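Local coordinates for protein alpha-fucosidase (PDB 2EAB) that probably releases alpha-1,2-linked L-fucose from glycans by hydrolysis, the chain being the catalytic part of a longer Bifidobacterium bifidum protein, at residues V67-V72 and D141-Y146; K202-V207 and V268-A273; S244-V249 and V274-A279. All coordinates share one frame; numbering follows the deposited sequence.

Interaction 1: V67-V72 and D141-Y146; sequences VSRERV and DIYLDY
Arg-69 lays its guanidinium flat over one face of the Tyr-143 ring, the planes 13° apart, with NH2 above the ring's centre. Arg-69 CZ is 3.9 Å from the centroid of the Tyr-143 ring, making this a stack and a cation-pi contact at once. The same arginine reaches Asp-145 less closely: NH1 to OD2 is a long salt bridge of 3.7 Å.

The tighter charge pair belongs to Arg-71. Its NE lies 2.7 Å from Asp-141 OD1, and NH2 reaches that same oxygen at 3.1 Å, a side-on grip that comes from above the carboxylate plane. With CG anti to the backbone N (chi1 -176°) and the chain extended, Arg-71 runs alongside Tyr-143 and brings one guanidinium face against the tyrosine OH. Asp-43 forms a second salt bridge with this arginine.

A water bridges Ser-68 OG and Asp-145 OD1, which also accept backbone N-H groups of Phe-148 and Gly-147. The main chains pair antiparallel: Val-72 with Ile-142 and Glu-70 with Leu-144 are hydrogen-bonded pairs, and Tyr-146 N adds a nearly straight bond to Ser-68 O, 2.8 Å long.

Strand 203-208 continues the sheet beyond 141-145, while the face carrying Val-72, Ile-142 and Leu-144 packs on strands 176-185 and 190-197 of the facing sheet.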
ATOM      1  N   VAL A  67      -9.214  16.953 -26.669  1.00 11.81           N
ATOM      2  CA  VAL A  67      -8.780  17.985 -27.610  1.00 12.26           C
ATOM      3  C   VAL A  67      -9.354  19.361 -27.256  1.00 12.16           C
ATOM      4  O   VAL A  67      -8.603  20.315 -27.048  1.00 12.15           O
ATOM      5  CB  VAL A  67      -9.105  17.599 -29.078  1.00 12.37           C
ATOM      6  CG1 VAL A  67      -8.887  18.780 -30.021  1.00 12.73           C
ATOM      7  CG2 VAL A  67      -8.255  16.415 -29.519  1.00 13.14           C
ATOM      8  N   SER A  68     -10.680  19.457 -27.177  1.00 12.45           N
ATOM      9  CA  SER A  68     -11.327  20.748 -26.958  1.00 12.91           C
ATOM     10  C   SER A  68     -11.673  21.003 -25.490  1.00 12.81           C
ATOM     11  O   SER A  68     -11.196  21.969 -24.902  1.00 13.21           O
ATOM     12  CB  SER A  68     -12.564  20.902 -27.844  1.00 13.12           C
ATOM     13  OG  SER A  68     -13.075  22.220 -27.754  1.00 14.24           O
ATOM     14  N   ARG A  69     -12.507  20.150 -24.902  1.00 12.55           N
ATOM     15  CA  ARG A  69     -12.851  20.321 -23.493  1.00 12.34           C
ATOM     16  C   ARG A  69     -11.959  19.422 -22.652  1.00 11.74           C
ATOM     17  O   ARG A  69     -12.333  18.310 -22.268  1.00 12.03           O
ATOM     18  CB  ARG A  69     -14.342  20.081 -23.226  1.00 12.80           C
ATOM     19  CG  ARG A  69     -14.770  20.465 -21.810  1.00 14.23           C
ATOM     20  CD  ARG A  69     -16.269  20.679 -21.714  1.00 16.87           C
ATOM     21  NE  ARG A  69     -16.750  20.656 -20.331  1.00 19.00           N
ATOM     22  CZ  ARG A  69     -16.781  21.706 -19.513  1.00 20.39           C
ATOM     23  NH1 ARG A  69     -16.345  22.897 -19.911  1.00 21.53           N
ATOM     24  NH2 ARG A  69     -17.251  21.562 -18.279  1.00 20.86           N
ATOM     25  N   GLU A  70     -10.755  19.921 -22.403  1.00 10.95           N
ATOM     26  CA  GLU A  70      -9.778  19.207 -21.603  1.00 10.26           C
ATOM     27  C   GLU A  70     -10.259  19.083 -20.161  1.00  9.73           C
ATOM     28  O   GLU A  70     -10.938  19.973 -19.635  1.00  9.79           O
ATOM     29  CB  GLU A  70      -8.417  19.900 -21.690  1.00 10.65           C
ATOM     30  CG  GLU A  70      -7.338  19.369 -20.742  1.00 10.69           C
ATOM     31  CD  GLU A  70      -6.864  17.946 -21.053  1.00 10.77           C
ATOM     32  OE1 GLU A  70      -7.695  17.016 -21.092  1.00  9.98           O
ATOM     33  OE2 GLU A  70      -5.639  17.761 -21.231  1.00 11.46           O
ATOM     34  N   ARG A  71      -9.897  17.967 -19.539  1.00  9.68           N
ATOM     35  CA  ARG A  71     -10.347  17.627 -18.201  1.00  9.30           C
ATOM     36  C   ARG A  71      -9.199  17.019 -17.408  1.00  9.16           C
ATOM     37  O   ARG A  71      -8.503  16.120 -17.893  1.00  9.11           O
ATOM     38  CB  ARG A  71     -11.507  16.635 -18.288  1.00  9.31           C
ATOM     39  CG  ARG A  71     -12.129  16.259 -16.956  1.00  9.08           C
ATOM     40  CD  ARG A  71     -13.257  15.277 -17.165  1.00  9.81           C
ATOM     41  NE  ARG A  71     -13.795  14.810 -15.889  1.00  9.73           N
ATOM     42  CZ  ARG A  71     -14.796  13.942 -15.755  1.00 10.50           C
ATOM     43  NH1 ARG A  71     -15.396  13.418 -16.820  1.00 11.67           N
ATOM     44  NH2 ARG A  71     -15.201  13.592 -14.541  1.00 11.27           N
ATOM     45  N   VAL A  72      -9.006  17.535 -16.197  1.00  8.67           N
ATOM     46  CA  VAL A  72      -8.125  16.920 -15.210  1.00  8.64           C
ATOM     47  C   VAL A  72      -8.957  16.672 -13.958  1.00  8.17           C
ATOM     48  O   VAL A  72      -9.347  17.608 -13.262  1.00  8.25           O
ATOM     49  CB  VAL A  72      -6.906  17.809 -14.877  1.00  8.89           C
ATOM     50  CG1 VAL A  72      -6.002  17.123 -13.853  1.00  9.33           C
ATOM     51  CG2 VAL A  72      -6.130  18.156 -16.142  1.00  9.82           C
ATOM     52  N   ASP A 141     -13.242  18.460 -10.699  1.00  8.56           N
ATOM     53  CA  ASP A 141     -12.462  18.465 -11.933  1.00  8.94           C
ATOM     54  C   ASP A 141     -11.980  19.865 -12.264  1.00  9.33           C
ATOM     55  O   ASP A 141     -12.603  20.850 -11.875  1.00  9.77           O
ATOM     56  CB  ASP A 141     -13.297  17.964 -13.116  1.00  9.39           C
ATOM     57  CG  ASP A 141     -13.853  16.574 -12.903  1.00  9.63           C
ATOM     58  OD1 ASP A 141     -13.196  15.602 -13.328  1.00  9.68           O
ATOM     59  OD2 ASP A 141     -14.952  16.460 -12.318  1.00 11.37           O
ATOM     60  N   ILE A 142     -10.859  19.932 -12.978  1.00  9.53           N
ATOM     61  CA  ILE A 142     -10.426  21.139 -13.669  1.00  9.73           C
ATOM     62  C   ILE A 142     -10.787  20.960 -15.140  1.00  9.87           C
ATOM     63  O   ILE A 142     -10.389  19.973 -15.763  1.00  9.81           O
ATOM     64  CB  ILE A 142      -8.898  21.361 -13.537  1.00  9.82           C
ATOM     65  CG1 ILE A 142      -8.492  21.426 -12.059  1.00 11.05           C
ATOM     66  CG2 ILE A 142      -8.462  22.631 -14.289  1.00 10.44           C
ATOM     67  CD1 ILE A 142      -7.000  21.280 -11.813  1.00 12.76           C
ATOM     68  N   TYR A 143     -11.566  21.897 -15.680  1.00  9.96           N
ATOM     69  CA  TYR A 143     -11.880  21.906 -17.111  1.00 10.34           C
ATOM     70  C   TYR A 143     -11.182  23.054 -17.819  1.00 10.57           C
ATOM     71  O   TYR A 143     -11.210  24.190 -17.351  1.00 10.61           O
ATOM     72  CB  TYR A 143     -13.387  21.989 -17.354  1.00 10.58           C
ATOM     73  CG  TYR A 143     -14.122  20.685 -17.152  1.00 10.49           C
ATOM     74  CD1 TYR A 143     -14.104  19.691 -18.129  1.00 11.05           C
ATOM     75  CD2 TYR A 143     -14.845  20.444 -15.984  1.00 10.63           C
ATOM     76  CE1 TYR A 143     -14.789  18.496 -17.950  1.00 11.54           C
ATOM     77  CE2 TYR A 143     -15.531  19.244 -15.796  1.00 11.25           C
ATOM     78  CZ  TYR A 143     -15.496  18.277 -16.781  1.00 11.67           C
ATOM     79  OH  TYR A 143     -16.171  17.092 -16.614  1.00 12.24           O
ATOM     80  N   LEU A 144     -10.546  22.730 -18.942  1.00 10.96           N
ATOM     81  CA  LEU A 144      -9.899  23.717 -19.797  1.00 11.83           C
ATOM     82  C   LEU A 144     -10.557  23.627 -21.166  1.00 12.22           C
ATOM     83  O   LEU A 144     -10.234  22.750 -21.965  1.00 12.29           O
ATOM     84  CB  LEU A 144      -8.388  23.460 -19.886  1.00 12.13           C
ATOM     85  CG  LEU A 144      -7.607  23.362 -18.568  1.00 12.56           C
ATOM     86  CD1 LEU A 144      -6.191  22.857 -18.800  1.00 13.46           C
ATOM     87  CD2 LEU A 144      -7.579  24.691 -17.842  1.00 13.59           C
ATOM     88  N   ASP A 145     -11.516  24.520 -21.408  1.00 13.02           N
ATOM     89  CA  ASP A 145     -12.354  24.442 -22.602  1.00 13.89           C
ATOM     90  C   ASP A 145     -11.828  25.369 -23.691  1.00 14.10           C
ATOM     91  O   ASP A 145     -11.916  26.590 -23.581  1.00 14.10           O
ATOM     92  CB  ASP A 145     -13.822  24.752 -22.262  1.00 14.24           C
ATOM     93  CG  ASP A 145     -14.778  24.453 -23.413  1.00 15.77           C
ATOM     94  OD1 ASP A 145     -14.320  24.115 -24.526  1.00 16.73           O
ATOM     95  OD2 ASP A 145     -16.005  24.559 -23.206  1.00 18.88           O
ATOM     96  N   TYR A 146     -11.274  24.759 -24.736  1.00 14.51           N
ATOM     97  CA  TYR A 146     -10.655  25.479 -25.845  1.00 15.02           C
ATOM     98  C   TYR A 146     -11.680  25.950 -26.876  1.00 15.68           C
ATOM     99  O   TYR A 146     -11.375  26.802 -27.716  1.00 16.01           O
ATOM    100  CB  TYR A 146      -9.594  24.596 -26.511  1.00 14.85           C
ATOM    101  CG  TYR A 146      -8.292  24.470 -25.737  1.00 14.33           C
ATOM    102  CD1 TYR A 146      -8.258  23.890 -24.464  1.00 14.14           C
ATOM    103  CD2 TYR A 146      -7.091  24.918 -26.284  1.00 14.55           C
ATOM    104  CE1 TYR A 146      -7.063  23.772 -23.755  1.00 14.11           C
ATOM    105  CE2 TYR A 146      -5.890  24.801 -25.589  1.00 13.88           C
ATOM    106  CZ  TYR A 146      -5.881  24.226 -24.324  1.00 14.05           C
ATOM    107  OH  TYR A 146      -4.689  24.113 -23.639  1.00 14.54           O
TER
HETATM  108  O   HOH W   1     -15.292  22.534 -26.391  1.00 17.81           O

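Interaction 2: K202-V207 and V268-A273; sequences KLNFNV and VSDAKA
Phe-205 and Val-268 stand side by side, pointing the same way, on two antiparallel strands whose pairing is broken by a classic beta bulge: Lys-202 and Leu-203 both face Ala-271. The valine covers the phenyl ring, with its CB 4.0 Å from the ring centroid and 17° off the ring normal, a CH-pi contact over the face. CG2 leans over the far end of the ring, 3.6 Å from CZ, and CG1 stays near CE2. Phe-205 achieves this by holding CG between its backbone N and carbonyl carbon (chi1 66°), which stands the ring up beside the valine.

Leu-203 works differently. Its CB sits against the CB and carbonyl of Ala-271, whereas CD2 stretches on past that residue to CA of Ala-273, 3.8 Å away. The leucine thus follows the chain just beyond the corner where it leaves this sheet. Leu-203, Phe-205 and Val-268 all turn to the inside of the beta-sandwich, where each touches Val-274 of the facing sheet.

On the outer side, Asn-204 joins the bend. Its amide leans across to the turn, while ND2 donates to Gly-201 O, just before its own strand. The register slips by one between Leu-203 and Phe-205, and main-chain bonds lie at the two ends of the slip: Phe-205 and Val-268 exchange two, and Leu-203 and Ala-271 exchange two more, Ala-271 N to Leu-203 O being the longest at 3.2 Å. At the corner itself Asp-270 adopts a left-handed backbone (phi 60°). Its N-H is not taken by a main-chain acceptor of the other strand but goes to the side chain of Asn-204: Asp-270 N to Asn-204 OD1 measures 2.8 Å, nearly straight, with the donor above the amide plane.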
ATOM      1  N   LYS A 202      -3.254  32.422 -30.382  1.00 16.61           N
ATOM      2  CA  LYS A 202      -4.052  31.213 -30.597  1.00 16.25           C
ATOM      3  C   LYS A 202      -4.413  30.443 -29.325  1.00 15.84           C
ATOM      4  O   LYS A 202      -5.210  29.503 -29.378  1.00 15.84           O
ATOM      5  CB  LYS A 202      -3.382  30.285 -31.621  1.00 16.49           C
ATOM      6  CG  LYS A 202      -3.342  30.841 -33.053  1.00 17.45           C
ATOM      7  CD  LYS A 202      -4.720  31.271 -33.572  1.00 19.38           C
ATOM      8  CE  LYS A 202      -5.657  30.088 -33.786  1.00 19.91           C
ATOM      9  NZ  LYS A 202      -7.007  30.526 -34.232  1.00 21.42           N
ATOM     10  N   LEU A 203      -3.833  30.828 -28.192  1.00 15.26           N
ATOM     11  CA  LEU A 203      -4.207  30.193 -26.929  1.00 14.89           C
ATOM     12  C   LEU A 203      -5.444  30.875 -26.348  1.00 14.75           C
ATOM     13  O   LEU A 203      -5.379  31.989 -25.824  1.00 14.84           O
ATOM     14  CB  LEU A 203      -3.042  30.167 -25.934  1.00 14.82           C
ATOM     15  CG  LEU A 203      -3.204  29.263 -24.702  1.00 14.76           C
ATOM     16  CD1 LEU A 203      -3.458  27.802 -25.088  1.00 15.05           C
ATOM     17  CD2 LEU A 203      -1.980  29.376 -23.814  1.00 15.00           C
ATOM     18  N   ASN A 204      -6.575  30.187 -26.483  1.00 14.44           N
ATOM     19  CA  ASN A 204      -7.872  30.670 -26.037  1.00 14.46           C
ATOM     20  C   ASN A 204      -8.602  29.551 -25.314  1.00 14.14           C
ATOM     21  O   ASN A 204      -8.840  28.488 -25.891  1.00 14.34           O
ATOM     22  CB  ASN A 204      -8.705  31.142 -27.232  1.00 14.73           C
ATOM     23  CG  ASN A 204      -8.048  32.278 -27.989  1.00 15.41           C
ATOM     24  OD1 ASN A 204      -8.143  33.435 -27.595  1.00 16.26           O
ATOM     25  ND2 ASN A 204      -7.378  31.945 -29.086  1.00 16.32           N
ATOM     26  N   PHE A 205      -8.940  29.779 -24.048  1.00 14.06           N
ATOM     27  CA  PHE A 205      -9.652  28.770 -23.267  1.00 13.71           C
ATOM     28  C   PHE A 205     -10.341  29.342 -22.037  1.00 13.47           C
ATOM     29  O   PHE A 205      -9.992  30.415 -21.550  1.00 13.54           O
ATOM     30  CB  PHE A 205      -8.720  27.611 -22.863  1.00 13.83           C
ATOM     31  CG  PHE A 205      -7.637  28.009 -21.904  1.00 14.16           C
ATOM     32  CD1 PHE A 205      -7.857  27.961 -20.531  1.00 14.53           C
ATOM     33  CD2 PHE A 205      -6.396  28.425 -22.371  1.00 14.76           C
ATOM     34  CE1 PHE A 205      -6.865  28.334 -19.640  1.00 14.53           C
ATOM     35  CE2 PHE A 205      -5.392  28.796 -21.485  1.00 15.01           C
ATOM     36  CZ  PHE A 205      -5.629  28.749 -20.114  1.00 14.87           C
ATOM     37  N   ASN A 206     -11.328  28.594 -21.554  1.00 13.33           N
ATOM     38  CA  ASN A 206     -12.017  28.890 -20.316  1.00 13.13           C
ATOM     39  C   ASN A 206     -11.579  27.876 -19.265  1.00 12.80           C
ATOM     40  O   ASN A 206     -11.591  26.671 -19.525  1.00 12.78           O
ATOM     41  CB  ASN A 206     -13.527  28.818 -20.550  1.00 13.58           C
ATOM     42  CG  ASN A 206     -14.330  29.031 -19.290  1.00 14.64           C
ATOM     43  OD1 ASN A 206     -14.442  28.133 -18.452  1.00 15.26           O
ATOM     44  ND2 ASN A 206     -14.919  30.213 -19.157  1.00 15.54           N
ATOM     45  N   VAL A 207     -11.182  28.362 -18.093  1.00 12.10           N
ATOM     46  CA  VAL A 207     -10.817  27.468 -16.994  1.00 12.11           C
ATOM     47  C   VAL A 207     -11.854  27.521 -15.879  1.00 11.69           C
ATOM     48  O   VAL A 207     -12.238  28.597 -15.417  1.00 11.57           O
ATOM     49  CB  VAL A 207      -9.369  27.709 -16.461  1.00 12.45           C
ATOM     50  CG1 VAL A 207      -9.144  29.153 -16.080  1.00 13.35           C
ATOM     51  CG2 VAL A 207      -9.063  26.793 -15.276  1.00 12.88           C
ATOM     52  N   VAL A 268      -9.130  33.010 -20.816  1.00 16.53           N
ATOM     53  CA  VAL A 268      -7.861  33.398 -21.420  1.00 17.07           C
ATOM     54  C   VAL A 268      -8.101  33.596 -22.910  1.00 17.12           C
ATOM     55  O   VAL A 268      -8.610  32.702 -23.588  1.00 17.01           O
ATOM     56  CB  VAL A 268      -6.764  32.325 -21.191  1.00 17.06           C
ATOM     57  CG1 VAL A 268      -5.494  32.658 -21.970  1.00 17.41           C
ATOM     58  CG2 VAL A 268      -6.455  32.191 -19.708  1.00 17.68           C
ATOM     59  N   SER A 269      -7.748  34.777 -23.409  1.00 17.57           N
ATOM     60  CA  SER A 269      -7.916  35.095 -24.822  1.00 18.01           C
ATOM     61  C   SER A 269      -6.653  35.717 -25.407  1.00 18.02           C
ATOM     62  O   SER A 269      -5.944  36.459 -24.725  1.00 18.08           O
ATOM     63  CB  SER A 269      -9.112  36.027 -25.026  1.00 18.24           C
ATOM     64  OG  SER A 269      -8.910  37.256 -24.356  1.00 19.79           O
ATOM     65  N   ASP A 270      -6.380  35.387 -26.669  1.00 18.13           N
ATOM     66  CA  ASP A 270      -5.296  35.997 -27.453  1.00 18.34           C
ATOM     67  C   ASP A 270      -3.902  35.799 -26.849  1.00 17.98           C
ATOM     68  O   ASP A 270      -3.014  36.644 -27.009  1.00 18.13           O
ATOM     69  CB  ASP A 270      -5.577  37.490 -27.694  1.00 18.76           C
ATOM     70  CG  ASP A 270      -6.996  37.749 -28.169  1.00 19.89           C
ATOM     71  OD1 ASP A 270      -7.430  37.092 -29.138  1.00 22.05           O
ATOM     72  OD2 ASP A 270      -7.674  38.611 -27.570  1.00 22.19           O
ATOM     73  N   ALA A 271      -3.715  34.675 -26.162  1.00 17.42           N
ATOM     74  CA  ALA A 271      -2.437  34.364 -25.535  1.00 16.90           C
ATOM     75  C   ALA A 271      -1.615  33.413 -26.401  1.00 16.55           C
ATOM     76  O   ALA A 271      -2.074  32.961 -27.454  1.00 16.21           O
ATOM     77  CB  ALA A 271      -2.661  33.774 -24.146  1.00 16.93           C
ATOM     78  N   LYS A 272      -0.396  33.125 -25.950  1.00 16.34           N
ATOM     79  CA  LYS A 272       0.464  32.149 -26.606  1.00 16.33           C
ATOM     80  C   LYS A 272       0.871  31.049 -25.625  1.00 16.04           C
ATOM     81  O   LYS A 272       0.890  29.871 -25.981  1.00 16.18           O
ATOM     82  CB  LYS A 272       1.704  32.825 -27.201  1.00 16.45           C
ATOM     83  CG  LYS A 272       2.476  31.938 -28.169  1.00 17.40           C
ATOM     84  CD  LYS A 272       3.757  32.603 -28.646  1.00 19.04           C
ATOM     85  CE  LYS A 272       4.487  31.715 -29.638  1.00 20.22           C
ATOM     86  NZ  LYS A 272       5.786  32.304 -30.075  1.00 21.52           N
ATOM     87  N   ALA A 273       1.196  31.447 -24.397  1.00 15.76           N
ATOM     88  CA  ALA A 273       1.584  30.509 -23.345  1.00 15.45           C
ATOM     89  C   ALA A 273       1.124  31.007 -21.982  1.00 15.29           C
ATOM     90  O   ALA A 273       1.196  32.203 -21.685  1.00 15.36           O
ATOM     91  CB  ALA A 273       3.085  30.292 -23.350  1.00 15.67           C
TER

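Interaction 3: S244-V249 and V274-A279; sequences SQIKVV and VTLYIA
Leu-276 faces Val-248 in a non-hydrogen-bonded pair and reaches diagonally to Ile-246, so its branches divide between two residues of strand 244-249. From CB the chain leaves with CG anti to the carbonyl carbon (chi1 -87°), which carries CG to 3.8 Å from Ile-246 CG2. There it forks. CD1 turns to Val-248, 4.0 Å from CG1 and only a little further from CG2, the two side chains running alongside each other. CD2 goes the other way, staying over Ile-246 CG2 and, at its tip, meeting the CD2 of Leu-144 from the opposite sheet. An alanine here lacks CG and both methyl branches, and would probably leave a gap between Ile-246, Val-248 and Leu-144, with Ile-246 CG2 losing its leucine contact.

Further along this buried face, Ile-246 and Ile-278 lie side by side, their CG1 atoms 3.8 Å apart. On the other face Val-249 brings CG2 to the edge of the Tyr-277 ring, 3.9 Å from CE2. Helix 297-314 covers that side, touching Tyr-277 and Ala-279; Lys-247 also points there, its NZ salt-bridged to Asp-227 and hydrogen-bonded to Gln-309.

Six main-chain bonds hold the strands in regular register. Lys-247 N to Tyr-277 O is 2.8 Å and Tyr-277 N to Lys-247 O 2.9 Å, and the pairs Gln-245/Ala-279 and Val-249/Thr-275 do likewise. The axes of the two short segments come within 4.6 Å, their directions 164° apart. This is a regular antiparallel strand pair within the larger sheet of a beta-sandwich, with one face in the core between the sheets and the other under a helix, as fits the N-terminal domain of this glycosidase family.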
ATOM      1  N   SER A 244     -10.157  25.595  -2.972  1.00  8.82           N
ATOM      2  CA  SER A 244      -9.227  25.416  -4.078  1.00  9.44           C
ATOM      3  C   SER A 244      -9.116  26.706  -4.877  1.00  9.52           C
ATOM      4  O   SER A 244     -10.083  27.473  -4.986  1.00  9.66           O
ATOM      5  CB  SER A 244      -9.650  24.257  -4.978  1.00  9.80           C
ATOM      6  OG  SER A 244     -10.823  24.566  -5.713  1.00 12.73           O
ATOM      7  N   GLN A 245      -7.927  26.945  -5.422  1.00  9.40           N
ATOM      8  CA  GLN A 245      -7.652  28.160  -6.183  1.00  9.91           C
ATOM      9  C   GLN A 245      -6.811  27.868  -7.406  1.00  9.91           C
ATOM     10  O   GLN A 245      -5.893  27.041  -7.355  1.00  9.83           O
ATOM     11  CB  GLN A 245      -6.959  29.204  -5.305  1.00  9.98           C
ATOM     12  CG  GLN A 245      -7.853  29.733  -4.196  1.00 10.81           C
ATOM     13  CD  GLN A 245      -7.169  30.700  -3.267  1.00 10.66           C
ATOM     14  OE1 GLN A 245      -6.382  31.553  -3.687  1.00 11.57           O
ATOM     15  NE2 GLN A 245      -7.482  30.586  -1.982  1.00 10.45           N
ATOM     16  N   ILE A 246      -7.149  28.544  -8.503  1.00  9.99           N
ATOM     17  CA  ILE A 246      -6.376  28.493  -9.736  1.00 10.38           C
ATOM     18  C   ILE A 246      -5.932  29.909 -10.073  1.00 10.63           C
ATOM     19  O   ILE A 246      -6.762  30.796 -10.298  1.00 10.97           O
ATOM     20  CB  ILE A 246      -7.176  27.906 -10.930  1.00 10.26           C
ATOM     21  CG1 ILE A 246      -7.723  26.510 -10.587  1.00 10.00           C
ATOM     22  CG2 ILE A 246      -6.311  27.904 -12.203  1.00 10.45           C
ATOM     23  CD1 ILE A 246      -8.442  25.800 -11.728  1.00 10.70           C
ATOM     24  N   LYS A 247      -4.620  30.109 -10.077  1.00 11.06           N
ATOM     25  CA  LYS A 247      -4.017  31.383 -10.449  1.00 11.80           C
ATOM     26  C   LYS A 247      -3.488  31.265 -11.875  1.00 12.23           C
ATOM     27  O   LYS A 247      -2.664  30.397 -12.168  1.00 12.07           O
ATOM     28  CB  LYS A 247      -2.891  31.728  -9.470  1.00 11.78           C
ATOM     29  CG  LYS A 247      -2.229  33.078  -9.701  1.00 12.49           C
ATOM     30  CD  LYS A 247      -1.087  33.280  -8.724  1.00 13.28           C
ATOM     31  CE  LYS A 247      -0.455  34.658  -8.865  1.00 14.50           C
ATOM     32  NZ  LYS A 247      -1.371  35.758  -8.456  1.00 15.66           N
ATOM     33  N   VAL A 248      -3.973  32.141 -12.755  1.00 13.09           N
ATOM     34  CA  VAL A 248      -3.631  32.098 -14.175  1.00 14.35           C
ATOM     35  C   VAL A 248      -2.588  33.170 -14.493  1.00 14.92           C
ATOM     36  O   VAL A 248      -2.847  34.368 -14.328  1.00 15.34           O
ATOM     37  CB  VAL A 248      -4.889  32.286 -15.064  1.00 14.37           C
ATOM     38  CG1 VAL A 248      -4.533  32.177 -16.535  1.00 15.36           C
ATOM     39  CG2 VAL A 248      -5.957  31.260 -14.706  1.00 15.32           C
ATOM     40  N   VAL A 249      -1.412  32.734 -14.939  1.00 15.38           N
ATOM     41  CA  VAL A 249      -0.306  33.648 -15.226  1.00 16.11           C
ATOM     42  C   VAL A 249       0.043  33.639 -16.717  1.00 16.58           C
ATOM     43  O   VAL A 249       0.546  32.644 -17.245  1.00 16.15           O
ATOM     44  CB  VAL A 249       0.952  33.327 -14.369  1.00 16.15           C
ATOM     45  CG1 VAL A 249       2.039  34.381 -14.578  1.00 16.75           C
ATOM     46  CG2 VAL A 249       0.590  33.234 -12.891  1.00 16.49           C
ATOM     47  N   VAL A 274       0.643  30.078 -21.159  1.00 14.76           N
ATOM     48  CA  VAL A 274       0.177  30.393 -19.809  1.00 14.57           C
ATOM     49  C   VAL A 274       0.617  29.316 -18.817  1.00 13.82           C
ATOM     50  O   VAL A 274       0.787  28.151 -19.183  1.00 14.06           O
ATOM     51  CB  VAL A 274      -1.375  30.558 -19.731  1.00 14.92           C
ATOM     52  CG1 VAL A 274      -1.871  31.669 -20.649  1.00 15.38           C
ATOM     53  CG2 VAL A 274      -2.088  29.257 -20.052  1.00 16.21           C
ATOM     54  N   THR A 275       0.803  29.721 -17.565  1.00 12.98           N
ATOM     55  CA  THR A 275       1.010  28.776 -16.471  1.00 12.59           C
ATOM     56  C   THR A 275      -0.119  28.931 -15.466  1.00 12.42           C
ATOM     57  O   THR A 275      -0.420  30.041 -15.019  1.00 12.12           O
ATOM     58  CB  THR A 275       2.367  28.986 -15.766  1.00 12.61           C
ATOM     59  OG1 THR A 275       3.415  29.008 -16.741  1.00 13.41           O
ATOM     60  CG2 THR A 275       2.643  27.861 -14.757  1.00 12.76           C
ATOM     61  N   LEU A 276      -0.754  27.810 -15.138  1.00 12.05           N
ATOM     62  CA  LEU A 276      -1.759  27.756 -14.089  1.00 12.06           C
ATOM     63  C   LEU A 276      -1.127  27.176 -12.837  1.00 11.29           C
ATOM     64  O   LEU A 276      -0.448  26.151 -12.898  1.00 11.39           O
ATOM     65  CB  LEU A 276      -2.939  26.884 -14.514  1.00 12.24           C
ATOM     66  CG  LEU A 276      -4.097  27.509 -15.301  1.00 14.11           C
ATOM     67  CD1 LEU A 276      -3.651  28.291 -16.534  1.00 15.43           C
ATOM     68  CD2 LEU A 276      -5.098  26.431 -15.681  1.00 13.31           C
ATOM     69  N   TYR A 277      -1.337  27.851 -11.713  1.00 10.85           N
ATOM     70  CA  TYR A 277      -0.945  27.334 -10.411  1.00 10.95           C
ATOM     71  C   TYR A 277      -2.206  26.985  -9.640  1.00 10.38           C
ATOM     72  O   TYR A 277      -3.082  27.833  -9.439  1.00 10.44           O
ATOM     73  CB  TYR A 277      -0.100  28.355  -9.652  1.00 11.51           C
ATOM     74  CG  TYR A 277       1.219  28.645 -10.329  1.00 11.89           C
ATOM     75  CD1 TYR A 277       2.312  27.788 -10.167  1.00 12.60           C
ATOM     76  CD2 TYR A 277       1.371  29.763 -11.148  1.00 12.83           C
ATOM     77  CE1 TYR A 277       3.526  28.043 -10.795  1.00 13.88           C
ATOM     78  CE2 TYR A 277       2.583  30.025 -11.781  1.00 14.39           C
ATOM     79  CZ  TYR A 277       3.653  29.163 -11.595  1.00 13.88           C
ATOM     80  OH  TYR A 277       4.851  29.417 -12.221  1.00 14.68           O
ATOM     81  N   ILE A 278      -2.292  25.724  -9.230  1.00 10.02           N
ATOM     82  CA  ILE A 278      -3.493  25.183  -8.607  1.00  9.97           C
ATOM     83  C   ILE A 278      -3.141  24.645  -7.227  1.00  9.58           C
ATOM     84  O   ILE A 278      -2.224  23.830  -7.083  1.00  9.45           O
ATOM     85  CB  ILE A 278      -4.112  24.054  -9.467  1.00 10.27           C
ATOM     86  CG1 ILE A 278      -4.441  24.565 -10.878  1.00 10.50           C
ATOM     87  CG2 ILE A 278      -5.358  23.487  -8.792  1.00 10.91           C
ATOM     88  CD1 ILE A 278      -3.983  23.642 -11.991  1.00 12.45           C
ATOM     89  N   ALA A 279      -3.864  25.111  -6.214  1.00  9.06           N
ATOM     90  CA  ALA A 279      -3.680  24.603  -4.858  1.00  8.90           C
ATOM     91  C   ALA A 279      -5.028  24.305  -4.228  1.00  8.61           C
ATOM     92  O   ALA A 279      -6.052  24.856  -4.637  1.00  8.65           O
ATOM     93  CB  ALA A 279      -2.902  25.593  -4.013  1.00  9.43           C
TER

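How the interactions relate
All three contacts lie in the N-terminal beta-sandwich domain, their centres 13 to 14 Å apart, away from the annotated calcium sites. Interactions 1 and 2 share one antiparallel sheet, where strands 140-145 and 203-208 are neighbours and Asp-145 N probably bonds to Asn-206 O. Interaction 3 belongs to the facing sheet. Leu-144, Ile-142, Phe-205, Val-207 and Val-268 pack against Leu-276, Ile-278, Val-274, Ile-246 and Val-248 to form the core between the sheets. Along the chain, interaction 1 closes before the others open; interactions 2 and 3 alternate, 244-249 lying between 202-207 and 268-273, and 274-279 following both. Strand 266-271 passes straight into strand 273-282, and that corner ties the two sheets together covalently.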